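Local atomic coordinates of protein Aster-A (Mus musculus, PDB entry 6GQF), a protein that carries cholesterol without vesicles from the plasma membrane to the endoplasmic reticulum, binding the sterol in its VASt (ASTER) domain. Residues 40-45 with 189-194; 104-109 with 137-142; 111-116 with 131-136; 144-149 with 166-171. All coordinates share one frame; numbering follows the deposited sequence.

Contact 1: residues 40-45 with 189-194. With HC3 (25-hydroxycholesterol), chain E.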
# COMPACT_ATOMS: atom_id res chain seq x y z
N ARG A 40 -2.71 2.80 12.18
CA ARG A 40 -1.76 1.84 12.75
C ARG A 40 -0.41 1.93 12.05
O ARG A 40 -0.32 2.40 10.91
CB ARG A 40 -2.29 0.41 12.65
CG ARG A 40 -3.55 0.15 13.46
CD ARG A 40 -3.96 -1.31 13.40
NE ARG A 40 -5.25 -1.51 14.06
CZ ARG A 40 -5.89 -2.67 14.13
NH1 ARG A 40 -5.36 -3.76 13.58
NH2 ARG A 40 -7.06 -2.75 14.74
N LEU A 41 0.63 1.49 12.75
CA LEU A 41 1.97 1.39 12.18
C LEU A 41 2.21 -0.04 11.73
O LEU A 41 2.42 -0.93 12.56
CB LEU A 41 3.03 1.82 13.21
CG LEU A 41 4.50 1.73 12.77
CD1 LEU A 41 4.80 2.72 11.65
CD2 LEU A 41 5.42 1.95 13.96
N LEU A 42 2.18 -0.27 10.43
CA LEU A 42 2.21 -1.63 9.89
C LEU A 42 3.63 -2.16 9.78
O LEU A 42 3.91 -3.30 10.16
CB LEU A 42 1.52 -1.67 8.51
CG LEU A 42 -0.00 -1.52 8.46
CD1 LEU A 42 -0.70 -2.60 9.26
CD2 LEU A 42 -0.47 -0.15 8.92
N ILE A 43 4.53 -1.33 9.27
CA ILE A 43 5.92 -1.73 9.06
C ILE A 43 6.87 -0.70 9.64
O ILE A 43 6.63 0.50 9.56
CB ILE A 43 6.23 -1.92 7.57
CG1 ILE A 43 5.36 -3.04 6.98
CG2 ILE A 43 7.71 -2.23 7.36
CD1 ILE A 43 5.42 -3.14 5.46
N ASN A 44 7.96 -1.19 10.23
CA ASN A 44 9.03 -0.34 10.73
C ASN A 44 10.32 -1.16 10.78
O ASN A 44 10.75 -1.58 11.85
CB ASN A 44 8.68 0.23 12.10
CG ASN A 44 9.68 1.26 12.57
OD1 ASN A 44 10.39 1.88 11.77
ND2 ASN A 44 9.75 1.46 13.88
N SER A 45 10.90 -1.40 9.61
CA SER A 45 12.07 -2.25 9.48
C SER A 45 13.27 -1.50 8.92
O SER A 45 13.11 -0.49 8.23
CB SER A 45 11.73 -3.44 8.59
OG SER A 45 10.60 -4.13 9.09
N GLY A 189 -6.81 -7.78 6.44
CA GLY A 189 -6.28 -7.82 5.09
C GLY A 189 -5.13 -6.85 4.86
O GLY A 189 -4.29 -7.07 3.98
N ILE A 190 -5.10 -5.77 5.64
CA ILE A 190 -4.03 -4.78 5.54
C ILE A 190 -2.76 -5.30 6.21
O ILE A 190 -1.67 -5.17 5.66
CB ILE A 190 -4.46 -3.43 6.17
CG1 ILE A 190 -5.44 -2.70 5.25
CG2 ILE A 190 -3.24 -2.51 6.41
CD1 ILE A 190 -6.15 -1.52 5.90
N GLU A 191 -2.91 -5.88 7.39
CA GLU A 191 -1.76 -6.40 8.12
C GLU A 191 -1.19 -7.61 7.42
O GLU A 191 0.03 -7.78 7.34
CB GLU A 191 -2.15 -6.76 9.55
CG GLU A 191 -2.41 -5.55 10.42
CD GLU A 191 -3.02 -5.91 11.75
OE1 GLU A 191 -3.41 -7.08 11.93
OE2 GLU A 191 -3.11 -5.01 12.62
N ASP A 192 -2.07 -8.47 6.91
CA ASP A 192 -1.64 -9.68 6.24
C ASP A 192 -0.85 -9.33 4.99
O ASP A 192 0.10 -10.03 4.63
CB ASP A 192 -2.84 -10.55 5.88
CG ASP A 192 -2.43 -11.87 5.26
OD1 ASP A 192 -1.46 -12.48 5.74
OD2 ASP A 192 -3.09 -12.30 4.29
N TYR A 193 -1.23 -8.24 4.34
CA TYR A 193 -0.56 -7.80 3.12
C TYR A 193 0.83 -7.26 3.42
O TYR A 193 1.82 -7.71 2.84
CB TYR A 193 -1.39 -6.74 2.39
CG TYR A 193 -0.67 -6.15 1.20
CD1 TYR A 193 -0.74 -6.75 -0.05
CD2 TYR A 193 0.11 -5.00 1.33
CE1 TYR A 193 -0.06 -6.22 -1.14
CE2 TYR A 193 0.78 -4.47 0.25
CZ TYR A 193 0.69 -5.08 -0.98
OH TYR A 193 1.36 -4.55 -2.06
N PHE A 194 0.90 -6.28 4.32
CA PHE A 194 2.15 -5.58 4.58
C PHE A 194 3.15 -6.43 5.37
O PHE A 194 4.36 -6.27 5.22
CB PHE A 194 1.87 -4.27 5.32
CG PHE A 194 1.36 -3.18 4.42
CD1 PHE A 194 2.21 -2.51 3.55
CD2 PHE A 194 0.02 -2.82 4.44
CE1 PHE A 194 1.74 -1.52 2.72
CE2 PHE A 194 -0.46 -1.82 3.61
CZ PHE A 194 0.41 -1.17 2.75
C18 HC3 E . -8.34 -5.47 2.63
C13 HC3 E . -8.96 -4.70 1.46
C12 HC3 E . -8.51 -5.40 0.30
C11 HC3 E . -6.90 -5.27 0.04
C9 HC3 E . -6.42 -3.82 0.04
C10 HC3 E . -4.82 -3.69 -0.22
C19 HC3 E . -4.12 -4.74 0.60
C1 HC3 E . -4.52 -3.99 -1.69
C2 HC3 E . -3.06 -3.82 -2.02
C3 HC3 E . -2.54 -2.46 -1.67
O1 HC3 E . -1.13 -2.40 -1.89
C4 HC3 E . -2.81 -2.11 -0.21
C5 HC3 E . -4.28 -2.36 0.14
C6 HC3 E . -4.98 -1.52 1.37
C7 HC3 E . -6.46 -1.59 1.46
C8 HC3 E . -6.88 -3.15 1.33
C14 HC3 E . -8.38 -3.27 1.48
C15 HC3 E . -9.11 -2.52 2.71
C16 HC3 E . -10.61 -3.35 2.82
C17 HC3 E . -10.57 -4.49 1.79
C20 HC3 E . -11.23 -5.73 2.18
C21 HC3 E . -11.80 -6.38 0.88
C22 HC3 E . -12.34 -5.65 3.28
C23 HC3 E . -13.75 -5.92 2.82
C24 HC3 E . -14.63 -5.50 3.97
C25 HC3 E . -16.00 -6.13 3.85
C26 HC3 E . -16.86 -5.55 4.95
C27 HC3 E . -16.59 -5.79 2.50
O2 HC3 E . -15.88 -7.52 4.01
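The carboxylate of Glu-191 lies at the edge of the Arg-40 guanidinium, near its plane, where NH1 donates to OE2 (2.7 Å, 134° at the hydrogen) in a salt bridge; OE2 is met from above the carboxylate plane. The Phe-194 ring carries CD2 of Tyr-193 over the centre of one face, while CG of Leu-42 and CD1 of Ile-43 approach it obliquely. One face of the Tyr-193 ring takes C2 of the sterol toward its rim. Strand 40-47 is an edge strand of the sheet in what is a helix-grip fold, as in the Bet v 1-like clan; it runs nearly parallel to helix 176-202 here, the axes 8.5 Å apart at 6°. A classic beta bulge sets both Leu-42 and Ile-43 opposite Val-164. The side chains of Leu-42 and Glu-191 cross at about a right angle, CD1 touching CG at 3.6 Å; CD1 of Leu-42 also meets CG2 of Ile-190. Ile-43 extends CD1 to CB of Phe-194 (3.7 Å). CA of Gly-189 sits 4.0 Å from sterol C18.

Contact 2: residues 104-109 with 137-142. With HC3 (25-hydroxycholesterol), chain E.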
# COMPACT_ATOMS: atom_id res chain seq x y z
N LEU A 104 -18.05 -13.12 2.95
CA LEU A 104 -18.95 -11.98 2.83
C LEU A 104 -18.99 -11.50 1.39
O LEU A 104 -18.05 -10.87 0.91
CB LEU A 104 -18.53 -10.85 3.77
CG LEU A 104 -19.65 -9.92 4.24
CD1 LEU A 104 -20.54 -10.61 5.25
CD2 LEU A 104 -19.06 -8.66 4.83
N GLY A 105 -20.08 -11.81 0.70
CA GLY A 105 -20.29 -11.35 -0.65
C GLY A 105 -19.39 -12.01 -1.68
O GLY A 105 -19.18 -13.23 -1.64
N PRO A 106 -18.86 -11.22 -2.64
CA PRO A 106 -18.00 -11.76 -3.71
C PRO A 106 -16.72 -12.43 -3.21
O PRO A 106 -16.32 -12.25 -2.06
CB PRO A 106 -17.66 -10.51 -4.53
CG PRO A 106 -18.75 -9.55 -4.24
CD PRO A 106 -19.13 -9.79 -2.82
N LYS A 107 -16.10 -13.19 -4.10
CA LYS A 107 -14.84 -13.87 -3.81
C LYS A 107 -13.69 -13.17 -4.52
O LYS A 107 -12.59 -13.72 -4.63
CB LYS A 107 -14.92 -15.34 -4.21
CG LYS A 107 -16.04 -16.10 -3.51
CD LYS A 107 -16.13 -17.54 -3.98
CE LYS A 107 -17.29 -18.27 -3.32
NZ LYS A 107 -17.32 -19.72 -3.67
N SER A 108 -13.96 -11.97 -5.02
CA SER A 108 -12.93 -11.16 -5.66
C SER A 108 -13.38 -9.70 -5.76
O SER A 108 -14.55 -9.39 -5.54
CB SER A 108 -12.59 -11.70 -7.05
OG SER A 108 -13.73 -11.70 -7.89
N ALA A 109 -12.44 -8.81 -6.08
CA ALA A 109 -12.73 -7.39 -6.18
C ALA A 109 -11.63 -6.65 -6.93
O ALA A 109 -10.50 -7.11 -7.00
CB ALA A 109 -12.90 -6.79 -4.79
N GLY A 137 -16.46 -3.19 -5.89
CA GLY A 137 -17.13 -4.46 -6.06
C GLY A 137 -17.40 -5.20 -4.77
O GLY A 137 -18.01 -6.26 -4.77
N ILE A 138 -16.94 -4.63 -3.65
CA ILE A 138 -17.16 -5.23 -2.34
C ILE A 138 -18.41 -4.65 -1.70
O ILE A 138 -18.92 -3.62 -2.15
CB ILE A 138 -15.96 -5.01 -1.40
CG1 ILE A 138 -15.73 -3.51 -1.16
CG2 ILE A 138 -14.72 -5.66 -1.97
CD1 ILE A 138 -14.75 -3.21 -0.05
N PRO A 139 -18.91 -5.31 -0.65
CA PRO A 139 -19.96 -4.72 0.20
C PRO A 139 -19.49 -3.46 0.92
O PRO A 139 -18.37 -3.42 1.44
CB PRO A 139 -20.25 -5.83 1.21
CG PRO A 139 -19.81 -7.08 0.54
CD PRO A 139 -18.64 -6.71 -0.30
N TYR A 140 -20.34 -2.44 0.96
CA TYR A 140 -20.05 -1.20 1.69
C TYR A 140 -18.87 -0.43 1.11
O TYR A 140 -18.17 0.28 1.83
CB TYR A 140 -19.80 -1.50 3.17
CG TYR A 140 -20.88 -2.34 3.81
CD1 TYR A 140 -22.16 -1.83 4.00
CD2 TYR A 140 -20.62 -3.64 4.25
CE1 TYR A 140 -23.15 -2.59 4.60
CE2 TYR A 140 -21.60 -4.40 4.84
CZ TYR A 140 -22.87 -3.88 5.01
OH TYR A 140 -23.86 -4.63 5.61
N GLN A 141 -18.64 -0.56 -0.20
CA GLN A 141 -17.53 0.13 -0.85
C GLN A 141 -17.71 1.65 -0.84
O GLN A 141 -16.72 2.40 -0.81
CB GLN A 141 -17.37 -0.35 -2.29
CG GLN A 141 -18.62 -0.22 -3.14
CD GLN A 141 -18.40 -0.68 -4.57
OE1 GLN A 141 -17.45 -0.26 -5.23
NE2 GLN A 141 -19.27 -1.56 -5.05
N ASP A 142 -18.95 2.11 -0.89
CA ASP A 142 -19.23 3.54 -0.86
C ASP A 142 -18.90 4.15 0.49
O ASP A 142 -18.60 5.33 0.59
CB ASP A 142 -20.70 3.81 -1.19
CG ASP A 142 -20.99 3.80 -2.68
OD1 ASP A 142 -20.03 3.81 -3.48
OD2 ASP A 142 -22.18 3.79 -3.04
C18 HC3 E . -8.34 -5.47 2.63
C13 HC3 E . -8.96 -4.70 1.46
C12 HC3 E . -8.51 -5.40 0.30
C11 HC3 E . -6.90 -5.27 0.04
C9 HC3 E . -6.42 -3.82 0.04
C10 HC3 E . -4.82 -3.69 -0.22
C19 HC3 E . -4.12 -4.74 0.60
C1 HC3 E . -4.52 -3.99 -1.69
C2 HC3 E . -3.06 -3.82 -2.02
C3 HC3 E . -2.54 -2.46 -1.67
O1 HC3 E . -1.13 -2.40 -1.89
C4 HC3 E . -2.81 -2.11 -0.21
C5 HC3 E . -4.28 -2.36 0.14
C6 HC3 E . -4.98 -1.52 1.37
C7 HC3 E . -6.46 -1.59 1.46
C8 HC3 E . -6.88 -3.15 1.33
C14 HC3 E . -8.38 -3.27 1.48
C15 HC3 E . -9.11 -2.52 2.71
C16 HC3 E . -10.61 -3.35 2.82
C17 HC3 E . -10.57 -4.49 1.79
C20 HC3 E . -11.23 -5.73 2.18
C21 HC3 E . -11.80 -6.38 0.88
C22 HC3 E . -12.34 -5.65 3.28
C23 HC3 E . -13.75 -5.92 2.82
C24 HC3 E . -14.63 -5.50 3.97
C25 HC3 E . -16.00 -6.13 3.85
C26 HC3 E . -16.86 -5.55 4.95
C27 HC3 E . -16.59 -5.79 2.50
O2 HC3 E . -15.88 -7.52 4.01
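Ile-138 meets Ala-109 and 25-hydroxycholesterol through CG2, and the sterol tail through CB and CD1. CB already lies 4.0 Å from C27 of the sterol. CG2 packs on CB of Ala-109 at 3.5 Å, with C21 of the sterol also in contact. CG1 stands between the backbone N and the carbonyl carbon (chi1 61°), which carries CD1 away from Ala-109 and to the tail, 4.1 Å from C23. Cut back to an alanine, this position is likely to leave CB of Ala-109 without its mate and to open a gap beside C23 of the sterol. Further along, CD of Pro-106 approaches CD of Pro-139 at 4.0 Å. CG of Pro-106 rests 3.4 Å from O of Gly-137. CD2 of Leu-104 comes within 3.5 Å of the tail hydroxyl O2 of the sterol, and the Tyr-140 ring offers its edge to C26. Ile-138 to Gln-141 form a type II turn. The loop 104-107 and this turn flank the sterol tail in the pocket of the VASt domain: Ala-109 joins Ile-98 of strand 90-99 by its backbone, while Leu-104 packs on Leu-181, and Tyr-140 on Val-178 and Ile-182, of helix 176-202.

Contact 3: residues 111-116 with 131-136. With HC3 (25-hydroxycholesterol), chain E.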
# COMPACT_ATOMS: atom_id res chain seq x y z
N VAL A 111 -9.27 -3.15 -7.46
CA VAL A 111 -8.64 -2.14 -6.62
C VAL A 111 -7.91 -1.12 -7.47
O VAL A 111 -6.89 -1.43 -8.08
CB VAL A 111 -7.63 -2.77 -5.64
CG1 VAL A 111 -6.87 -1.69 -4.87
CG2 VAL A 111 -8.33 -3.72 -4.69
N VAL A 112 -8.44 0.10 -7.50
CA VAL A 112 -7.73 1.21 -8.13
C VAL A 112 -6.93 1.92 -7.06
O VAL A 112 -7.47 2.26 -6.00
CB VAL A 112 -8.69 2.19 -8.80
CG1 VAL A 112 -7.95 3.41 -9.32
CG2 VAL A 112 -9.43 1.49 -9.92
N GLU A 113 -5.65 2.15 -7.33
CA GLU A 113 -4.76 2.79 -6.38
C GLU A 113 -4.06 3.99 -7.01
O GLU A 113 -3.72 3.97 -8.18
CB GLU A 113 -3.71 1.79 -5.86
CG GLU A 113 -2.77 2.35 -4.80
CD GLU A 113 -1.75 1.33 -4.32
OE1 GLU A 113 -1.72 0.21 -4.88
OE2 GLU A 113 -0.98 1.65 -3.38
N THR A 114 -3.88 5.04 -6.20
CA THR A 114 -3.18 6.25 -6.63
C THR A 114 -2.01 6.54 -5.70
O THR A 114 -2.19 6.63 -4.48
CB THR A 114 -4.13 7.46 -6.64
OG1 THR A 114 -5.32 7.11 -7.36
CG2 THR A 114 -3.47 8.65 -7.31
N GLN A 115 -0.82 6.70 -6.26
CA GLN A 115 0.38 6.96 -5.47
C GLN A 115 1.03 8.29 -5.84
O GLN A 115 1.22 8.58 -7.01
CB GLN A 115 1.39 5.83 -5.65
CG GLN A 115 0.94 4.51 -5.05
CD GLN A 115 2.02 3.46 -5.10
OE1 GLN A 115 2.98 3.58 -5.86
NE2 GLN A 115 1.87 2.42 -4.28
N THR A 116 1.36 9.08 -4.82
CA THR A 116 2.06 10.35 -5.00
C THR A 116 3.42 10.33 -4.30
O THR A 116 3.49 10.24 -3.08
CB THR A 116 1.25 11.54 -4.44
OG1 THR A 116 -0.03 11.59 -5.08
CG2 THR A 116 1.97 12.85 -4.69
N SER A 131 -0.51 6.91 -0.63
CA SER A 131 -1.28 5.97 -1.43
C SER A 131 -2.76 6.02 -1.07
O SER A 131 -3.12 5.91 0.10
CB SER A 131 -0.73 4.55 -1.24
OG SER A 131 -1.36 3.64 -2.14
N GLU A 132 -3.61 6.21 -2.08
CA GLU A 132 -5.06 6.11 -1.92
C GLU A 132 -5.55 4.83 -2.58
O GLU A 132 -5.39 4.64 -3.79
CB GLU A 132 -5.78 7.31 -2.53
CG GLU A 132 -5.45 8.64 -1.91
CD GLU A 132 -6.25 9.77 -2.53
OE1 GLU A 132 -7.50 9.66 -2.54
OE2 GLU A 132 -5.65 10.74 -3.02
N VAL A 133 -6.16 3.95 -1.79
CA VAL A 133 -6.61 2.65 -2.28
C VAL A 133 -8.12 2.57 -2.22
O VAL A 133 -8.72 2.63 -1.15
CB VAL A 133 -6.00 1.49 -1.46
CG1 VAL A 133 -6.57 0.15 -1.92
CG2 VAL A 133 -4.49 1.50 -1.59
N LEU A 134 -8.73 2.44 -3.40
CA LEU A 134 -10.16 2.29 -3.51
C LEU A 134 -10.46 0.88 -4.00
O LEU A 134 -10.06 0.50 -5.10
CB LEU A 134 -10.76 3.33 -4.46
CG LEU A 134 -10.87 4.76 -3.91
CD1 LEU A 134 -9.52 5.45 -3.75
CD2 LEU A 134 -11.76 5.56 -4.82
N THR A 135 -11.13 0.12 -3.15
CA THR A 135 -11.55 -1.23 -3.48
C THR A 135 -13.00 -1.20 -3.96
O THR A 135 -13.88 -0.71 -3.26
CB THR A 135 -11.43 -2.16 -2.26
OG1 THR A 135 -12.38 -1.77 -1.26
CG2 THR A 135 -10.04 -2.09 -1.67
N GLN A 136 -13.23 -1.71 -5.17
CA GLN A 136 -14.55 -1.69 -5.78
C GLN A 136 -15.13 -3.10 -5.84
O GLN A 136 -14.39 -4.08 -5.83
CB GLN A 136 -14.49 -1.10 -7.19
CG GLN A 136 -13.66 0.17 -7.33
CD GLN A 136 -14.26 1.36 -6.59
OE1 GLN A 136 -15.38 1.28 -6.09
NE2 GLN A 136 -13.52 2.46 -6.54
C18 HC3 E . -8.34 -5.47 2.63
C13 HC3 E . -8.96 -4.70 1.46
C12 HC3 E . -8.51 -5.40 0.30
C11 HC3 E . -6.90 -5.27 0.04
C9 HC3 E . -6.42 -3.82 0.04
C10 HC3 E . -4.82 -3.69 -0.22
C19 HC3 E . -4.12 -4.74 0.60
C1 HC3 E . -4.52 -3.99 -1.69
C2 HC3 E . -3.06 -3.82 -2.02
C3 HC3 E . -2.54 -2.46 -1.67
O1 HC3 E . -1.13 -2.40 -1.89
C4 HC3 E . -2.81 -2.11 -0.21
C5 HC3 E . -4.28 -2.36 0.14
C6 HC3 E . -4.98 -1.52 1.37
C7 HC3 E . -6.46 -1.59 1.46
C8 HC3 E . -6.88 -3.15 1.33
C14 HC3 E . -8.38 -3.27 1.48
C15 HC3 E . -9.11 -2.52 2.71
C16 HC3 E . -10.61 -3.35 2.82
C17 HC3 E . -10.57 -4.49 1.79
C20 HC3 E . -11.23 -5.73 2.18
C21 HC3 E . -11.80 -6.38 0.88
C22 HC3 E . -12.34 -5.65 3.28
C23 HC3 E . -13.75 -5.92 2.82
C24 HC3 E . -14.63 -5.50 3.97
C25 HC3 E . -16.00 -6.13 3.85
C26 HC3 E . -16.86 -5.55 4.95
C27 HC3 E . -16.59 -5.79 2.50
O2 HC3 E . -15.88 -7.52 4.01
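Val-111 to Gln-115 pair with Thr-135 to Ser-131 as the two arms of an antiparallel beta hairpin, strands 108-119 and 127-136, in the middle of the curved sheet of this VASt domain, which packs against helix 176-202 with the sterol between. The short segments run at 172° with their axes 4.6 Å apart. Val-112 with Leu-134 and Thr-114 with Glu-132 are the hydrogen-bonded pairs; the bond from Leu-134 N to Val-112 O is fairly straight (2.9 Å, 167°), its return bond more bent. Three non-hydrogen-bonded pairs alternate with them and turn Val-111, Glu-113, Gln-115, Ser-131, Val-133 and Thr-135 to the pocket side. There CG1 of Val-111 meets CG1 of Val-133 at 3.5 Å, and CG2 of Val-133 lies against CG of Glu-113. Extended, with CG anti to the backbone N (chi1 -177°), Glu-113 brings its buried carboxylate level with Ser-131. OE2 accepts from Ser-131 OG, at a modelled distance too short to be taken literally, and from Gln-115 NE2 (3.1 Å), which comes from above the carboxylate plane. OE1 is bonded to Tyr-96, and the amide oxygen of Gln-115 to Arg-92. CG2 of Thr-135 sits beside CG2 of Val-111 and also touches C14 of 25-hydroxycholesterol, each at 3.8 Å.

Contact 4: residues 144-149 with 166-171. With HC3 (25-hydroxycholesterol), chain E.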
# COMPACT_ATOMS: atom_id res chain seq x y z
N PHE A 144 -16.41 3.65 2.66
CA PHE A 144 -15.04 3.88 3.09
C PHE A 144 -14.01 3.65 1.99
O PHE A 144 -14.30 3.05 0.96
CB PHE A 144 -14.70 2.96 4.28
CG PHE A 144 -14.43 1.53 3.88
CD1 PHE A 144 -15.46 0.68 3.51
CD2 PHE A 144 -13.13 1.03 3.87
CE1 PHE A 144 -15.22 -0.63 3.14
CE2 PHE A 144 -12.88 -0.28 3.50
CZ PHE A 144 -13.93 -1.11 3.14
N TYR A 145 -12.81 4.15 2.24
CA TYR A 145 -11.62 3.82 1.45
C TYR A 145 -10.45 3.93 2.43
O TYR A 145 -10.65 4.32 3.58
CB TYR A 145 -11.47 4.74 0.23
CG TYR A 145 -11.09 6.18 0.53
CD1 TYR A 145 -12.04 7.09 0.96
CD2 TYR A 145 -9.79 6.61 0.37
CE1 TYR A 145 -11.70 8.41 1.23
CE2 TYR A 145 -9.43 7.92 0.64
CZ TYR A 145 -10.39 8.81 1.07
OH TYR A 145 -10.03 10.11 1.33
N THR A 146 -9.24 3.57 2.00
CA THR A 146 -8.09 3.53 2.92
C THR A 146 -6.91 4.33 2.38
O THR A 146 -6.74 4.47 1.17
CB THR A 146 -7.63 2.08 3.20
OG1 THR A 146 -7.12 1.47 2.01
CG2 THR A 146 -8.78 1.25 3.75
N ALA A 147 -6.11 4.86 3.31
CA ALA A 147 -4.90 5.62 2.98
C ALA A 147 -3.68 4.99 3.64
O ALA A 147 -3.76 4.42 4.73
CB ALA A 147 -5.05 7.06 3.43
N HIS A 148 -2.54 5.09 2.95
CA HIS A 148 -1.28 4.50 3.40
C HIS A 148 -0.11 5.41 3.06
O HIS A 148 -0.07 6.02 1.99
CB HIS A 148 -1.09 3.12 2.76
CG HIS A 148 -2.31 2.25 2.86
ND1 HIS A 148 -2.43 1.24 3.78
CD2 HIS A 148 -3.47 2.27 2.16
CE1 HIS A 148 -3.61 0.66 3.65
NE2 HIS A 148 -4.26 1.27 2.67
N ARG A 149 0.86 5.49 3.97
CA ARG A 149 2.04 6.33 3.79
C ARG A 149 3.31 5.49 3.92
O ARG A 149 3.53 4.85 4.94
CB ARG A 149 2.06 7.46 4.82
CG ARG A 149 3.05 8.58 4.49
CD ARG A 149 3.19 9.60 5.61
NE ARG A 149 1.94 10.26 5.95
CZ ARG A 149 1.39 11.27 5.27
NH1 ARG A 149 1.98 11.74 4.18
NH2 ARG A 149 0.25 11.80 5.68
N SER A 166 -1.00 3.32 8.13
CA SER A 166 -2.24 3.31 7.37
C SER A 166 -3.37 3.91 8.19
O SER A 166 -3.21 4.17 9.38
CB SER A 166 -2.59 1.89 6.94
OG SER A 166 -1.47 1.31 6.27
N GLU A 167 -4.50 4.14 7.54
CA GLU A 167 -5.70 4.57 8.24
C GLU A 167 -6.93 4.33 7.37
O GLU A 167 -6.84 4.27 6.14
CB GLU A 167 -5.60 6.05 8.64
CG GLU A 167 -5.76 7.05 7.50
CD GLU A 167 -5.60 8.49 7.97
OE1 GLU A 167 -5.31 8.70 9.17
OE2 GLU A 167 -5.77 9.42 7.14
N ILE A 168 -8.07 4.16 8.03
CA ILE A 168 -9.35 3.97 7.36
C ILE A 168 -10.10 5.30 7.32
O ILE A 168 -10.18 5.99 8.33
CB ILE A 168 -10.21 2.90 8.06
CG1 ILE A 168 -9.52 1.53 7.98
CG2 ILE A 168 -11.59 2.81 7.43
CD1 ILE A 168 -10.01 0.55 8.99
N ARG A 169 -10.64 5.63 6.16
CA ARG A 169 -11.35 6.89 5.94
C ARG A 169 -12.79 6.64 5.48
O ARG A 169 -13.02 6.04 4.44
CB ARG A 169 -10.61 7.74 4.91
CG ARG A 169 -9.27 8.26 5.39
CD ARG A 169 -8.63 9.17 4.37
NE ARG A 169 -7.34 9.67 4.84
CZ ARG A 169 -6.41 10.22 4.07
NH1 ARG A 169 -6.62 10.35 2.76
NH2 ARG A 169 -5.28 10.64 4.60
N TYR A 170 -13.74 7.14 6.27
CA TYR A 170 -15.16 6.94 6.01
C TYR A 170 -15.81 8.15 5.33
O TYR A 170 -15.81 9.25 5.87
CB TYR A 170 -15.88 6.64 7.32
CG TYR A 170 -15.45 5.34 7.95
CD1 TYR A 170 -16.06 4.14 7.60
CD2 TYR A 170 -14.42 5.30 8.88
CE1 TYR A 170 -15.67 2.95 8.17
CE2 TYR A 170 -14.02 4.11 9.46
CZ TYR A 170 -14.65 2.94 9.10
OH TYR A 170 -14.25 1.75 9.67
N ARG A 171 -16.37 7.94 4.14
CA ARG A 171 -17.14 8.98 3.47
C ARG A 171 -18.44 9.23 4.21
O ARG A 171 -18.95 10.35 4.23
CB ARG A 171 -17.43 8.59 2.02
CG ARG A 171 -16.21 8.21 1.22
CD ARG A 171 -16.57 8.05 -0.23
NE ARG A 171 -15.43 7.68 -1.06
CZ ARG A 171 -15.06 6.44 -1.33
NH1 ARG A 171 -15.74 5.41 -0.84
NH2 ARG A 171 -14.00 6.22 -2.09
C18 HC3 E . -8.34 -5.47 2.63
C13 HC3 E . -8.96 -4.70 1.46
C12 HC3 E . -8.51 -5.40 0.30
C11 HC3 E . -6.90 -5.27 0.04
C9 HC3 E . -6.42 -3.82 0.04
C10 HC3 E . -4.82 -3.69 -0.22
C19 HC3 E . -4.12 -4.74 0.60
C1 HC3 E . -4.52 -3.99 -1.69
C2 HC3 E . -3.06 -3.82 -2.02
C3 HC3 E . -2.54 -2.46 -1.67
O1 HC3 E . -1.13 -2.40 -1.89
C4 HC3 E . -2.81 -2.11 -0.21
C5 HC3 E . -4.28 -2.36 0.14
C6 HC3 E . -4.98 -1.52 1.37
C7 HC3 E . -6.46 -1.59 1.46
C8 HC3 E . -6.88 -3.15 1.33
C14 HC3 E . -8.38 -3.27 1.48
C15 HC3 E . -9.11 -2.52 2.71
C16 HC3 E . -10.61 -3.35 2.82
C17 HC3 E . -10.57 -4.49 1.79
C20 HC3 E . -11.23 -5.73 2.18
C21 HC3 E . -11.80 -6.38 0.88
C22 HC3 E . -12.34 -5.65 3.28
C23 HC3 E . -13.75 -5.92 2.82
C24 HC3 E . -14.63 -5.50 3.97
C25 HC3 E . -16.00 -6.13 3.85
C26 HC3 E . -16.86 -5.55 4.95
C27 HC3 E . -16.59 -5.79 2.50
O2 HC3 E . -15.88 -7.52 4.01
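Tyr-145 with Arg-169 and Ala-147 with Glu-167 are the hydrogen-bonded pairs of an antiparallel beta hairpin, strands 144-156 and 159-170, in the helix-grip sheet. Ala-147 N to Glu-167 O (3.0 Å) is nearly straight at 174°. Among side chains, Ser-166 OG is hydrogen-bonded to His-148 ND1 (2.7 Å) and Thr-146 OG1 to His-148 NE2 (2.9 Å), which should hold the imidazole's rotation. In a salt bridge, NE and NH2 of Arg-169 grip the single oxygen OE2 of Glu-167 side-on. Face contacts follow: CB of Arg-169 makes a CH-pi contact over the Tyr-145 ring, CB of Ala-147 lies centrally over a face of the Arg-169 guanidinium, and Arg-171 turns a guanidinium face to CD1 of Tyr-145. With a serine replacing Arg-169, OE2 of Glu-167 would probably lose its charged mate. Apolar contact joins CB of Phe-144 to CD1 of Tyr-170, and the Phe-144 ring presents its edge to the sterol, CE2 3.9 Å from C16.

Overall arrangement
All four contacts touch the same 25-hydroxycholesterol, and together they line its pocket between the sheet and helix 176-202. Contacts 1, 3 and 4 meet the ring system, contact 1 supplying the helix; contact 2 touches the tail, its centre about 22 Å from that of contact 1. Contacts 3 and 4 are adjoining hairpins with centres about 10 Å apart, stitched by Ser-131 N to His-148 O at 2.8 Å. Contact 4 meets contact 1 where Arg-40 O faces Ser-166 N (3.0 Å) and Phe-194 packs on His-148. Contact 2 shares strand 108-119 with contact 3 and reaches contact 4 through Asp-142 O and Arg-171 NH1, and through Ile-138 on Phe-144.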